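PDB 3PME: type C neurotoxin from Clostridium botulinum, which probably attaches the botulinum C/D mosaic neurotoxin to nerve-cell membranes through its receptor-binding domain, with gangliosides and phosphatidylethanolamine as likely partners. Local coordinates for residues S98-C103 / F198-K203; T134-K139 / Y156-L161; L231-E236 / N289-M294; R247-K252 / L256-Y261. All coordinates share one frame; numbering follows the deposited sequence.

In the fold
The four contacts run along the length of a two-part receptor-binding domain. Interactions 1 and 2 lie in the N-terminal, concanavalin-like half, and interactions 3 and 4 in the C-terminal beta-trefoil half. Along the chain, interaction 2 is nested inside the loop closed by interaction 1, and interaction 4 inside the loop closed by interaction 3. Interactions 1 and 2 both reach the sheet that contains strands 193-201 and 152-157, with centres about 19 Å apart. The centres of interactions 3 and 4 are about 21 Å apart, and those of interactions 1 and 4 about 47 Å apart. Each half therefore closes its own contacts, consistent with two separately folded units.

Interaction 1. Residues S98-C103 / F198-K203; sequences SGWKLC and FNIFSK
Trp100 meets Phe198 and Ile200, and the contact is wholly apolar. The six-membered part of the indole does the touching. Its CH2 lies 4.3 Å from CZ of Phe198, and its CZ2 lies 4.3 Å from CD1 of Ile200. Trp100 reaches the rim of the Phe198 ring, close to the plane of that ring. Ile200 arrives obliquely to the indole with the end of its longer branch. That branch is extended, with CD1 anti to CA (chi2 178°), and this carries the methyl forward to the tryptophan.

The two strands belong to different sheets. Strand 100-105 is part of a five-stranded antiparallel sheet, and strand 193-201 is part of the larger one. Their side chains meet in the interior of the concanavalin-like, jelly-roll half of the domain. The backbones stay well apart, with CA of Trp100 12.7 Å from CA of Ile200.

Each aromatic residue has a second ring partner. Trp100 also meets Trp111, with the ring planes about 20° apart, and Phe198 makes an edge-to-face contact with Phe181.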
loop_
_atom_site.group_PDB
_atom_site.type_symbol
_atom_site.label_atom_id
_atom_site.label_comp_id
_atom_site.label_asym_id
_atom_site.label_seq_id
_atom_site.Cartn_x
_atom_site.Cartn_y
_atom_site.Cartn_z
ATOM N N SER A 98 -29.935 13.947 -8.362
ATOM C CA SER A 98 -29.731 13.656 -6.945
ATOM C C SER A 98 -29.090 12.279 -6.711
ATOM O O SER A 98 -29.272 11.356 -7.498
ATOM C CB SER A 98 -31.065 13.808 -6.197
ATOM O OG SER A 98 -30.918 13.709 -4.795
ATOM N N GLY A 99 -28.335 12.159 -5.624
ATOM C CA GLY A 99 -27.717 10.904 -5.231
ATOM C C GLY A 99 -26.328 11.173 -4.692
ATOM O O GLY A 99 -26.077 12.198 -4.066
ATOM N N TRP A 100 -25.407 10.253 -4.937
ATOM C CA TRP A 100 -24.027 10.439 -4.481
ATOM C C TRP A 100 -23.054 10.026 -5.567
ATOM O O TRP A 100 -23.416 9.278 -6.479
ATOM C CB TRP A 100 -23.757 9.635 -3.209
ATOM C CG TRP A 100 -24.010 8.147 -3.346
ATOM C CD1 TRP A 100 -25.194 7.490 -3.149
ATOM C CD2 TRP A 100 -23.055 7.145 -3.719
ATOM N NE1 TRP A 100 -25.028 6.141 -3.369
ATOM C CE2 TRP A 100 -23.721 5.905 -3.710
ATOM C CE3 TRP A 100 -21.692 7.178 -4.043
ATOM C CZ2 TRP A 100 -23.074 4.700 -4.027
ATOM C CZ3 TRP A 100 -21.053 5.985 -4.349
ATOM C CH2 TRP A 100 -21.747 4.767 -4.341
ATOM N N LYS A 101 -21.820 10.527 -5.476
ATOM C CA LYS A 101 -20.762 10.065 -6.372
ATOM C C LYS A 101 -19.395 10.247 -5.726
ATOM O O LYS A 101 -19.232 11.000 -4.770
ATOM C CB LYS A 101 -20.821 10.790 -7.727
ATOM C CG LYS A 101 -20.593 12.294 -7.655
ATOM C CD LYS A 101 -20.539 12.911 -9.054
ATOM C CE LYS A 101 -20.506 14.428 -8.968
ATOM N NZ LYS A 101 -20.561 15.066 -10.312
ATOM N N LEU A 102 -18.421 9.506 -6.241
ATOM C CA LEU A 102 -17.026 9.670 -5.860
ATOM C C LEU A 102 -16.255 10.129 -7.081
ATOM O O LEU A 102 -16.370 9.532 -8.160
ATOM C CB LEU A 102 -16.436 8.352 -5.378
ATOM C CG LEU A 102 -14.965 8.408 -4.936
ATOM C CD1 LEU A 102 -14.839 9.119 -3.594
ATOM C CD2 LEU A 102 -14.390 7.000 -4.857
ATOM N N CYS A 103 -15.468 11.186 -6.912
ATOM C CA CYS A 103 -14.619 11.704 -7.987
ATOM C C CYS A 103 -13.166 11.786 -7.558
ATOM O O CYS A 103 -12.847 11.770 -6.369
ATOM C CB CYS A 103 -15.057 13.108 -8.401
ATOM S SG CYS A 103 -16.788 13.262 -8.823
ATOM N N PHE A 198 -15.125 -3.323 -1.875
ATOM C CA PHE A 198 -16.190 -2.324 -1.838
ATOM C C PHE A 198 -17.417 -2.830 -1.064
ATOM O O PHE A 198 -17.992 -3.874 -1.416
ATOM C CB PHE A 198 -16.606 -1.889 -3.239
ATOM C CG PHE A 198 -17.542 -0.715 -3.230
ATOM C CD1 PHE A 198 -18.918 -0.909 -3.197
ATOM C CD2 PHE A 198 -17.040 0.572 -3.225
ATOM C CE1 PHE A 198 -19.786 0.171 -3.162
ATOM C CE2 PHE A 198 -17.900 1.668 -3.191
ATOM C CZ PHE A 198 -19.276 1.465 -3.156
ATOM N N ASN A 199 -17.797 -2.082 -0.022
ATOM C CA ASN A 199 -18.909 -2.429 0.872
ATOM C C ASN A 199 -19.816 -1.236 1.132
ATOM O O ASN A 199 -19.349 -0.100 1.249
ATOM C CB ASN A 199 -18.385 -2.878 2.240
ATOM C CG ASN A 199 -17.726 -4.236 2.198
ATOM O OD1 ASN A 199 -18.195 -5.131 1.514
ATOM N ND2 ASN A 199 -16.651 -4.402 2.960
ATOM N N ILE A 200 -21.115 -1.492 1.271
ATOM C CA ILE A 200 -22.021 -0.470 1.784
ATOM C C ILE A 200 -22.768 -1.047 2.977
ATOM O O ILE A 200 -23.197 -2.188 2.939
ATOM C CB ILE A 200 -23.008 0.020 0.719
ATOM C CG1 ILE A 200 -22.244 0.649 -0.452
ATOM C CG2 ILE A 200 -23.992 1.054 1.327
ATOM C CD1 ILE A 200 -23.108 1.134 -1.594
ATOM N N PHE A 201 -22.899 -0.249 4.032
ATOM C CA PHE A 201 -23.535 -0.678 5.279
ATOM C C PHE A 201 -24.755 0.196 5.529
ATOM O O PHE A 201 -24.763 1.376 5.168
ATOM C CB PHE A 201 -22.569 -0.516 6.460
ATOM C CG PHE A 201 -21.290 -1.301 6.328
ATOM C CD1 PHE A 201 -20.219 -0.799 5.593
ATOM C CD2 PHE A 201 -21.152 -2.528 6.957
ATOM C CE1 PHE A 201 -19.045 -1.523 5.475
ATOM C CE2 PHE A 201 -19.985 -3.253 6.846
ATOM C CZ PHE A 201 -18.926 -2.748 6.106
ATOM N N SER A 202 -25.774 -0.379 6.161
ATOM C CA SER A 202 -27.010 0.353 6.444
ATOM C C SER A 202 -26.988 0.986 7.829
ATOM O O SER A 202 -28.029 1.189 8.454
ATOM C CB SER A 202 -28.210 -0.582 6.339
ATOM O OG SER A 202 -28.083 -1.619 7.294
ATOM N N LYS A 203 -25.796 1.281 8.320
ATOM C CA LYS A 203 -25.651 2.003 9.570
ATOM C C LYS A 203 -24.395 2.850 9.496
ATOM O O LYS A 203 -23.545 2.638 8.627
ATOM C CB LYS A 203 -25.562 1.031 10.749
ATOM C CG LYS A 203 -24.331 0.151 10.711
ATOM C CD LYS A 203 -24.358 -0.920 11.789
ATOM C CE LYS A 203 -23.770 -0.431 13.093
ATOM N NZ LYS A 203 -23.652 -1.563 14.060
#

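Interaction 2. Residues T134-K139 / Y156-L161; sequences TGYTNK and YINGEL
Tyr136 reaches Ile157 and Asn158 from a type II turn running from Tyr136 to Lys139, while its partners lie on a type I' turn from Ile157 to Glu160. The second turn closes a beta hairpin, with Ile157 N bonded to Glu160 O at 2.9 Å.

Tyr136 holds CG beside its backbone N and anti to its carbonyl carbon (chi1 -53°), which turns the ring towards the hairpin. Tyr136 and Asn158 approach from opposite directions. Tyr136 CE1 is 3.7 Å from Asn158 ND2, and the ring and amide planes stand 63° apart. Water 1 joins their polar ends. It lies in the plane of the tyrosine ring, 2.7 Å from Tyr136 OH, and accepts a hydrogen bond from Asn158 ND2 at 3.0 Å. The other end of the amide is held too, as OD1 accepts from the backbone N of Phe142. Ile157 adds apolar contact through CG2, 4.4 Å from Tyr136 CZ. Within the 134-139 loop, Lys139 NZ donates to Gly135 O at 3.1 Å and also to His133 O.

Phe141, on strand 141-148, meets the Tyr136 ring and touches both Ile157 and Asn158. Tyr214 of helix 207-218 also touches Asn158, so the hairpin tip touches the 134-139 loop, the neighbouring strand and that helix.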
loop_
_atom_site.group_PDB
_atom_site.type_symbol
_atom_site.label_atom_id
_atom_site.label_comp_id
_atom_site.label_asym_id
_atom_site.label_seq_id
_atom_site.Cartn_x
_atom_site.Cartn_y
_atom_site.Cartn_z
ATOM N N THR A 134 5.689 11.121 0.634
ATOM C CA THR A 134 5.039 11.035 1.935
ATOM C C THR A 134 3.525 10.908 1.765
ATOM O O THR A 134 2.804 10.593 2.713
ATOM C CB THR A 134 5.347 12.272 2.806
ATOM O OG1 THR A 134 4.675 13.423 2.273
ATOM C CG2 THR A 134 6.845 12.536 2.849
ATOM N N GLY A 135 3.048 11.170 0.552
ATOM C CA GLY A 135 1.633 11.055 0.242
ATOM C C GLY A 135 1.217 9.660 -0.194
ATOM O O GLY A 135 1.962 8.691 -0.013
ATOM N N TYR A 136 0.036 9.565 -0.803
ATOM C CA TYR A 136 -0.553 8.276 -1.157
ATOM C C TYR A 136 -0.657 8.037 -2.660
ATOM O O TYR A 136 -1.415 7.171 -3.093
ATOM C CB TYR A 136 -1.966 8.149 -0.569
ATOM C CG TYR A 136 -2.083 8.394 0.919
ATOM C CD1 TYR A 136 -2.006 7.346 1.825
ATOM C CD2 TYR A 136 -2.285 9.679 1.410
ATOM C CE1 TYR A 136 -2.123 7.575 3.194
ATOM C CE2 TYR A 136 -2.404 9.917 2.767
ATOM C CZ TYR A 136 -2.322 8.863 3.651
ATOM O OH TYR A 136 -2.439 9.121 5.000
ATOM N N THR A 137 0.083 8.795 -3.467
ATOM C CA THR A 137 0.045 8.571 -4.908
ATOM C C THR A 137 0.429 7.119 -5.232
ATOM O O THR A 137 1.496 6.653 -4.840
ATOM C CB THR A 137 0.978 9.540 -5.659
ATOM O OG1 THR A 137 0.564 10.892 -5.413
ATOM C CG2 THR A 137 0.897 9.271 -7.152
ATOM N N ASN A 138 -0.461 6.427 -5.948
ATOM C CA ASN A 138 -0.317 5.019 -6.320
ATOM C C ASN A 138 -0.158 4.044 -5.158
ATOM O O ASN A 138 0.366 2.934 -5.337
ATOM C CB ASN A 138 0.829 4.808 -7.324
ATOM C CG ASN A 138 0.711 3.487 -8.057
ATOM O OD1 ASN A 138 -0.381 3.117 -8.501
ATOM N ND2 ASN A 138 1.839 2.780 -8.215
ATOM N N LYS A 139 -0.605 4.445 -3.970
ATOM C CA LYS A 139 -0.567 3.573 -2.805
ATOM C C LYS A 139 -1.991 3.208 -2.427
ATOM O O LYS A 139 -2.884 4.044 -2.508
ATOM C CB LYS A 139 0.108 4.267 -1.614
ATOM C CG LYS A 139 1.553 4.612 -1.865
ATOM C CD LYS A 139 2.199 5.227 -0.648
ATOM C CE LYS A 139 3.634 5.638 -0.971
ATOM N NZ LYS A 139 4.180 6.538 0.078
ATOM N N TYR A 156 -13.138 9.114 6.534
ATOM C CA TYR A 156 -12.057 8.458 7.265
ATOM C C TYR A 156 -11.047 7.930 6.262
ATOM O O TYR A 156 -11.433 7.396 5.230
ATOM C CB TYR A 156 -12.579 7.267 8.067
ATOM C CG TYR A 156 -13.462 7.660 9.227
ATOM C CD1 TYR A 156 -14.771 8.069 9.011
ATOM C CD2 TYR A 156 -12.989 7.623 10.529
ATOM C CE1 TYR A 156 -15.589 8.433 10.070
ATOM C CE2 TYR A 156 -13.809 8.006 11.606
ATOM C CZ TYR A 156 -15.109 8.398 11.353
ATOM O OH TYR A 156 -15.939 8.783 12.396
ATOM N N ILE A 157 -9.769 8.101 6.582
ATOM C CA ILE A 157 -8.671 7.543 5.780
ATOM C C ILE A 157 -7.837 6.649 6.685
ATOM O O ILE A 157 -7.312 7.093 7.713
ATOM C CB ILE A 157 -7.774 8.646 5.164
ATOM C CG1 ILE A 157 -8.586 9.555 4.238
ATOM C CG2 ILE A 157 -6.572 8.006 4.418
ATOM C CD1 ILE A 157 -9.164 8.827 3.018
ATOM N N ASN A 158 -7.725 5.382 6.298
ATOM C CA ASN A 158 -7.008 4.401 7.098
ATOM C C ASN A 158 -7.474 4.403 8.558
ATOM O O ASN A 158 -6.673 4.321 9.495
ATOM C CB ASN A 158 -5.496 4.610 6.972
ATOM C CG ASN A 158 -4.998 4.343 5.565
ATOM O OD1 ASN A 158 -5.615 3.594 4.821
ATOM N ND2 ASN A 158 -3.888 4.964 5.193
ATOM N N GLY A 159 -8.786 4.547 8.743
ATOM C CA GLY A 159 -9.377 4.420 10.063
ATOM C C GLY A 159 -9.358 5.693 10.892
ATOM O O GLY A 159 -9.753 5.687 12.057
ATOM N N GLU A 160 -8.909 6.787 10.295
ATOM C CA GLU A 160 -8.782 8.046 11.034
ATOM C C GLU A 160 -9.637 9.130 10.403
ATOM O O GLU A 160 -9.563 9.376 9.199
ATOM C CB GLU A 160 -7.316 8.491 11.075
ATOM C CG GLU A 160 -6.393 7.503 11.782
ATOM C CD GLU A 160 -4.989 8.044 11.948
ATOM O OE1 GLU A 160 -4.478 8.660 10.991
ATOM O OE2 GLU A 160 -4.411 7.876 13.045
ATOM N N LEU A 161 -10.457 9.791 11.218
ATOM C CA LEU A 161 -11.295 10.872 10.715
ATOM C C LEU A 161 -10.467 12.036 10.168
ATOM O O LEU A 161 -9.547 12.509 10.833
ATOM C CB LEU A 161 -12.211 11.358 11.830
ATOM C CG LEU A 161 -13.131 12.498 11.417
ATOM C CD1 LEU A 161 -14.119 12.052 10.336
ATOM C CD2 LEU A 161 -13.874 12.996 12.659
HETATM O O HOH W 1 -2.876 7.211 6.894
#

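Interaction 3. Residues L231-E236 / N289-M294; sequences LKFDTE and NGDDIM
Phe233 presents the edge of its ring to Ile293 and Asp291. The contact lies in the beta-trefoil half of the domain, where the loop before strand 238-241 packs on residues 291-293, as the chain enters strand 292-299. The backbones are not paired here. The nearest CA atoms, those of Phe233 and Ile293, are 8.9 Å apart, and the side chains fill the distance.

The buried side is apolar. Phe233 CE1 lies 3.9 Å from the CG2 branch of Ile293, near the plane of the ring. Ile293 holds CG1 between its backbone N and carbonyl carbon (chi1 65°), which sets CG2 anti to the carbonyl carbon and leaves this methyl to meet the phenylalanine. Ile293 also packs on Ile275 of strand 273-277 and Ile345 of strand 343-347.

The other side is polar and more open. Asp291 is partly exposed and brings one carboxylate oxygen to the ring edge. The ring and carboxylate planes are only 24° apart. The slightly positive C-H rim of the ring would probably suit this oxygen electrostatically. Stronger partners hold the same atom: Asp291 OD2 forms a salt bridge with Lys281 and accepts a hydrogen bond from the backbone N of Leu288. Lys281 also touches Phe233, so the charge pair borders the ring. Next along the strand, Asp292 is exposed, and its CB points away from the loop. At the ring edge, Asp291 OD2 lies 3.9 Å from Phe233 CZ and 4.1 Å from Phe233 CE2.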
loop_
_atom_site.group_PDB
_atom_site.type_symbol
_atom_site.label_atom_id
_atom_site.label_comp_id
_atom_site.label_asym_id
_atom_site.label_seq_id
_atom_site.Cartn_x
_atom_site.Cartn_y
_atom_site.Cartn_z
ATOM N N LEU A 231 3.899 -8.268 -0.727
ATOM C CA LEU A 231 5.302 -8.524 -1.057
ATOM C C LEU A 231 5.402 -9.978 -1.487
ATOM O O LEU A 231 4.723 -10.840 -0.921
ATOM C CB LEU A 231 6.174 -8.248 0.173
ATOM C CG LEU A 231 7.660 -8.022 -0.114
ATOM C CD1 LEU A 231 7.874 -6.626 -0.710
ATOM C CD2 LEU A 231 8.461 -8.191 1.158
ATOM N N LYS A 232 6.219 -10.250 -2.502
ATOM C CA LYS A 232 6.324 -11.600 -3.049
ATOM C C LYS A 232 7.766 -12.041 -3.175
ATOM O O LYS A 232 8.654 -11.242 -3.449
ATOM C CB LYS A 232 5.689 -11.667 -4.435
ATOM C CG LYS A 232 4.183 -11.385 -4.462
ATOM C CD LYS A 232 3.663 -11.232 -5.892
ATOM C CE LYS A 232 4.188 -9.952 -6.537
ATOM N NZ LYS A 232 3.574 -9.695 -7.881
ATOM N N PHE A 233 7.980 -13.337 -3.012
ATOM C CA PHE A 233 9.273 -13.911 -3.335
ATOM C C PHE A 233 9.596 -13.725 -4.822
ATOM O O PHE A 233 8.690 -13.629 -5.646
ATOM C CB PHE A 233 9.288 -15.382 -2.942
ATOM C CG PHE A 233 9.235 -15.598 -1.465
ATOM C CD1 PHE A 233 10.317 -15.267 -0.661
ATOM C CD2 PHE A 233 8.097 -16.107 -0.871
ATOM C CE1 PHE A 233 10.266 -15.457 0.709
ATOM C CE2 PHE A 233 8.028 -16.295 0.502
ATOM C CZ PHE A 233 9.108 -15.969 1.297
ATOM N N ASP A 234 10.886 -13.650 -5.149
ATOM C CA ASP A 234 11.358 -13.509 -6.548
ATOM C C ASP A 234 11.195 -12.157 -7.249
ATOM O O ASP A 234 11.979 -11.809 -8.135
ATOM C CB ASP A 234 10.765 -14.596 -7.434
ATOM C CG ASP A 234 11.199 -15.958 -7.015
ATOM O OD1 ASP A 234 12.245 -16.424 -7.528
ATOM O OD2 ASP A 234 10.515 -16.560 -6.161
ATOM N N THR A 235 10.183 -11.395 -6.886
ATOM C CA THR A 235 9.953 -10.107 -7.514
ATOM C C THR A 235 11.138 -9.189 -7.233
ATOM O O THR A 235 11.691 -9.182 -6.133
ATOM C CB THR A 235 8.641 -9.474 -6.982
ATOM O OG1 THR A 235 7.536 -10.269 -7.427
ATOM C CG2 THR A 235 8.444 -8.029 -7.464
ATOM N N GLU A 236 11.522 -8.402 -8.227
ATOM C CA GLU A 236 12.584 -7.434 -8.016
ATOM C C GLU A 236 12.055 -6.244 -7.233
ATOM O O GLU A 236 10.990 -5.701 -7.542
ATOM C CB GLU A 236 13.200 -6.989 -9.342
ATOM C CG GLU A 236 14.015 -8.109 -9.969
ATOM C CD GLU A 236 14.771 -7.692 -11.219
ATOM O OE1 GLU A 236 14.729 -6.501 -11.579
ATOM O OE2 GLU A 236 15.416 -8.576 -11.829
ATOM N N ASN A 289 4.444 -12.280 7.497
ATOM C CA ASN A 289 5.001 -11.906 8.773
ATOM C C ASN A 289 5.720 -13.066 9.475
ATOM O O ASN A 289 5.123 -14.119 9.731
ATOM C CB ASN A 289 3.850 -11.359 9.628
ATOM C CG ASN A 289 4.300 -10.883 10.976
ATOM O OD1 ASN A 289 5.244 -10.102 11.095
ATOM N ND2 ASN A 289 3.623 -11.355 12.020
ATOM N N GLY A 290 7.006 -12.874 9.769
ATOM C CA GLY A 290 7.818 -13.887 10.415
ATOM C C GLY A 290 8.556 -14.863 9.498
ATOM O O GLY A 290 9.303 -15.719 9.976
ATOM N N ASP A 291 8.343 -14.759 8.193
ATOM C CA ASP A 291 9.010 -15.672 7.257
ATOM C C ASP A 291 10.529 -15.521 7.330
ATOM O O ASP A 291 11.040 -14.406 7.502
ATOM C CB ASP A 291 8.545 -15.426 5.815
ATOM C CG ASP A 291 7.268 -16.174 5.456
ATOM O OD1 ASP A 291 6.809 -17.004 6.273
ATOM O OD2 ASP A 291 6.740 -15.944 4.343
ATOM N N ASP A 292 11.239 -16.645 7.187
ATOM C CA ASP A 292 12.700 -16.658 7.082
ATOM C C ASP A 292 13.067 -16.513 5.609
ATOM O O ASP A 292 12.605 -17.281 4.763
ATOM C CB ASP A 292 13.282 -17.981 7.600
ATOM C CG ASP A 292 13.543 -17.974 9.105
ATOM O OD1 ASP A 292 13.143 -17.014 9.798
ATOM O OD2 ASP A 292 14.169 -18.934 9.599
ATOM N N ILE A 293 13.928 -15.546 5.316
ATOM C CA ILE A 293 14.188 -15.142 3.942
ATOM C C ILE A 293 15.678 -14.913 3.705
ATOM O O ILE A 293 16.459 -14.791 4.653
ATOM C CB ILE A 293 13.434 -13.843 3.605
ATOM C CG1 ILE A 293 13.971 -12.689 4.450
ATOM C CG2 ILE A 293 11.960 -14.029 3.863
ATOM C CD1 ILE A 293 13.385 -11.322 4.074
ATOM N N MET A 294 16.060 -14.890 2.431
ATOM C CA MET A 294 17.395 -14.480 2.029
ATOM C C MET A 294 17.238 -13.399 0.968
ATOM O O MET A 294 16.218 -13.339 0.295
ATOM C CB MET A 294 18.168 -15.676 1.471
ATOM C CG MET A 294 18.381 -16.745 2.525
ATOM S SD MET A 294 18.912 -18.317 1.847
ATOM C CE MET A 294 17.453 -18.821 0.927
#

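Interaction 4. Residues R247-K252 / L256-Y261; sequences RYIAPK and LVLVQY. With SO4 (sulfate ion), chain C.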
loop_
_atom_site.group_PDB
_atom_site.type_symbol
_atom_site.label_atom_id
_atom_site.label_comp_id
_atom_site.label_asym_id
_atom_site.label_seq_id
_atom_site.Cartn_x
_atom_site.Cartn_y
_atom_site.Cartn_z
ATOM N N ARG A 247 18.367 6.689 -2.136
ATOM C CA ARG A 247 19.623 5.945 -2.190
ATOM C C ARG A 247 19.371 4.520 -2.612
ATOM O O ARG A 247 18.304 3.966 -2.343
ATOM C CB ARG A 247 20.342 5.976 -0.843
ATOM C CG ARG A 247 20.701 7.379 -0.409
ATOM C CD ARG A 247 21.645 7.447 0.773
ATOM N NE ARG A 247 22.071 8.840 0.881
ATOM C CZ ARG A 247 23.237 9.319 0.461
ATOM N NH1 ARG A 247 24.186 8.521 -0.028
ATOM N NH2 ARG A 247 23.481 10.614 0.585
ATOM N N TYR A 248 20.370 3.937 -3.277
ATOM C CA TYR A 248 20.328 2.541 -3.692
ATOM C C TYR A 248 21.457 1.785 -3.006
ATOM O O TYR A 248 22.405 2.398 -2.510
ATOM C CB TYR A 248 20.438 2.404 -5.221
ATOM C CG TYR A 248 21.758 2.821 -5.844
ATOM C CD1 TYR A 248 21.980 4.137 -6.253
ATOM C CD2 TYR A 248 22.755 1.885 -6.071
ATOM C CE1 TYR A 248 23.173 4.509 -6.850
ATOM C CE2 TYR A 248 23.950 2.244 -6.672
ATOM C CZ TYR A 248 24.151 3.557 -7.062
ATOM O OH TYR A 248 25.338 3.935 -7.658
ATOM N N ILE A 249 21.348 0.460 -2.980
ATOM C CA ILE A 249 22.343 -0.391 -2.334
ATOM C C ILE A 249 23.460 -0.720 -3.317
ATOM O O ILE A 249 23.201 -1.197 -4.423
ATOM C CB ILE A 249 21.701 -1.692 -1.818
ATOM C CG1 ILE A 249 20.554 -1.349 -0.866
ATOM C CG2 ILE A 249 22.747 -2.576 -1.134
ATOM C CD1 ILE A 249 19.737 -2.540 -0.427
ATOM N N ALA A 250 24.698 -0.449 -2.917
ATOM C CA ALA A 250 25.855 -0.731 -3.766
ATOM C C ALA A 250 26.991 -1.391 -2.997
ATOM O O ALA A 250 27.260 -1.043 -1.856
ATOM C CB ALA A 250 26.355 0.556 -4.401
ATOM N N PRO A 251 27.683 -2.343 -3.631
ATOM C CA PRO A 251 28.885 -2.889 -3.001
ATOM C C PRO A 251 30.042 -1.916 -3.156
ATOM O O PRO A 251 30.269 -1.386 -4.242
ATOM C CB PRO A 251 29.154 -4.160 -3.813
ATOM C CG PRO A 251 28.609 -3.859 -5.153
ATOM C CD PRO A 251 27.398 -2.968 -4.932
ATOM N N LYS A 252 30.759 -1.668 -2.071
ATOM C CA LYS A 252 31.927 -0.801 -2.124
ATOM C C LYS A 252 32.969 -1.358 -1.170
ATOM O O LYS A 252 32.719 -1.479 0.025
ATOM C CB LYS A 252 31.545 0.629 -1.733
ATOM C CG LYS A 252 32.705 1.618 -1.680
ATOM C CD LYS A 252 32.174 3.035 -1.474
ATOM C CE LYS A 252 33.302 4.053 -1.379
ATOM N NZ LYS A 252 32.746 5.435 -1.336
ATOM N N LEU A 256 28.232 -3.456 1.776
ATOM C CA LEU A 256 27.178 -2.727 1.096
ATOM C C LEU A 256 27.002 -1.349 1.734
ATOM O O LEU A 256 27.053 -1.204 2.957
ATOM C CB LEU A 256 25.863 -3.500 1.204
ATOM C CG LEU A 256 25.843 -4.862 0.529
ATOM C CD1 LEU A 256 24.512 -5.550 0.829
ATOM C CD2 LEU A 256 26.067 -4.701 -0.974
ATOM N N VAL A 257 26.790 -0.345 0.892
ATOM C CA VAL A 257 26.495 0.997 1.386
ATOM C C VAL A 257 25.332 1.566 0.590
ATOM O O VAL A 257 24.926 0.985 -0.416
ATOM C CB VAL A 257 27.714 1.938 1.265
ATOM C CG1 VAL A 257 28.847 1.490 2.196
ATOM C CG2 VAL A 257 28.160 2.026 -0.177
ATOM N N LEU A 258 24.805 2.704 1.043
ATOM C CA LEU A 258 23.692 3.356 0.369
ATOM C C LEU A 258 24.190 4.578 -0.391
ATOM O O LEU A 258 24.668 5.540 0.210
ATOM C CB LEU A 258 22.607 3.759 1.377
ATOM C CG LEU A 258 22.148 2.659 2.348
ATOM C CD1 LEU A 258 21.015 3.147 3.267
ATOM C CD2 LEU A 258 21.733 1.403 1.592
ATOM N N VAL A 259 24.054 4.530 -1.708
ATOM C CA VAL A 259 24.564 5.561 -2.604
ATOM C C VAL A 259 23.413 6.373 -3.205
ATOM O O VAL A 259 22.381 5.822 -3.598
ATOM C CB VAL A 259 25.336 4.900 -3.754
ATOM C CG1 VAL A 259 25.773 5.941 -4.788
ATOM C CG2 VAL A 259 26.531 4.112 -3.211
ATOM N N GLN A 260 23.578 7.690 -3.290
ATOM C CA GLN A 260 22.514 8.496 -3.874
ATOM C C GLN A 260 22.409 8.239 -5.371
ATOM O O GLN A 260 23.409 8.288 -6.084
ATOM C CB GLN A 260 22.742 9.983 -3.617
ATOM C CG GLN A 260 21.512 10.831 -3.915
ATOM C CD GLN A 260 21.689 12.269 -3.496
ATOM O OE1 GLN A 260 22.653 12.927 -3.888
ATOM N NE2 GLN A 260 20.759 12.768 -2.691
ATOM N N TYR A 261 21.198 7.952 -5.845
ATOM C CA TYR A 261 20.979 7.760 -7.269
ATOM C C TYR A 261 21.174 9.084 -7.995
ATOM O O TYR A 261 20.878 10.156 -7.448
ATOM C CB TYR A 261 19.578 7.206 -7.527
ATOM C CG TYR A 261 19.316 6.799 -8.960
ATOM C CD1 TYR A 261 20.090 5.831 -9.586
ATOM C CD2 TYR A 261 18.268 7.362 -9.670
ATOM C CE1 TYR A 261 19.832 5.459 -10.896
ATOM C CE2 TYR A 261 18.002 7.001 -10.964
ATOM C CZ TYR A 261 18.783 6.052 -11.578
ATOM O OH TYR A 261 18.498 5.702 -12.874
HETATM S S SO4 C . 27.268 0.635 -8.453
HETATM O O1 SO4 C . 27.113 1.963 -7.856
HETATM O O2 SO4 C . 26.113 -0.201 -8.179
HETATM O O3 SO4 C . 27.408 0.790 -9.899
HETATM O O4 SO4 C . 28.462 -0.012 -7.910
HETATM O O HOH W 2 25.945 9.078 -2.642
#
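Tyr248 places CG between its backbone N and carbonyl carbon (chi1 66°), which lays its ring alongside Val259. Val259 turns CG1 anti to its own N (chi1 175°), towards the tyrosine. The result is a CH-pi contact: Val259 CB lies over one face, 4.0 Å from the ring centroid, and CG1 is 3.5 Å from Tyr248 OH.

The strands form an antiparallel hairpin of the beta-trefoil half. Two hydrogen-bonded pairs join them, Tyr248 with Val259 and Ala250 with Val257. Tyr248 N binds Val259 O at 2.8 Å, and Ala250 N binds Val257 O at 2.9 Å. Each pair also has the reciprocal bond. Ala250 lies on the same face as Tyr248 and Val259. The other face carries Ile249, Pro251, Leu256 and Leu258. There Ile249 CG1 meets Leu258 CD2 at 3.9 Å, and Leu256 and Pro251 pack on Leu331 of strand 326-332.

The side chains of Arg247 and Leu258 cross at about a right angle. Arg247 NH1 donates to Leu258 O at 3.0 Å, with the donor tilted 33° from the carbonyl plane. Gln260 CB covers one face of the guanidinium, and Tyr384 makes a cation-pi contact with Arg247.

A sulfate, probably from the crystallisation liquor, lies at the ring edge. Tyr248 OH donates to its O1 at 2.7 Å, and Asn271, Tyr299 and Lys270 also bind it. The cluster of donors is consistent with a site able to hold an anion, and the packing of Tyr248 on Val259 probably helps keep its hydroxyl in place.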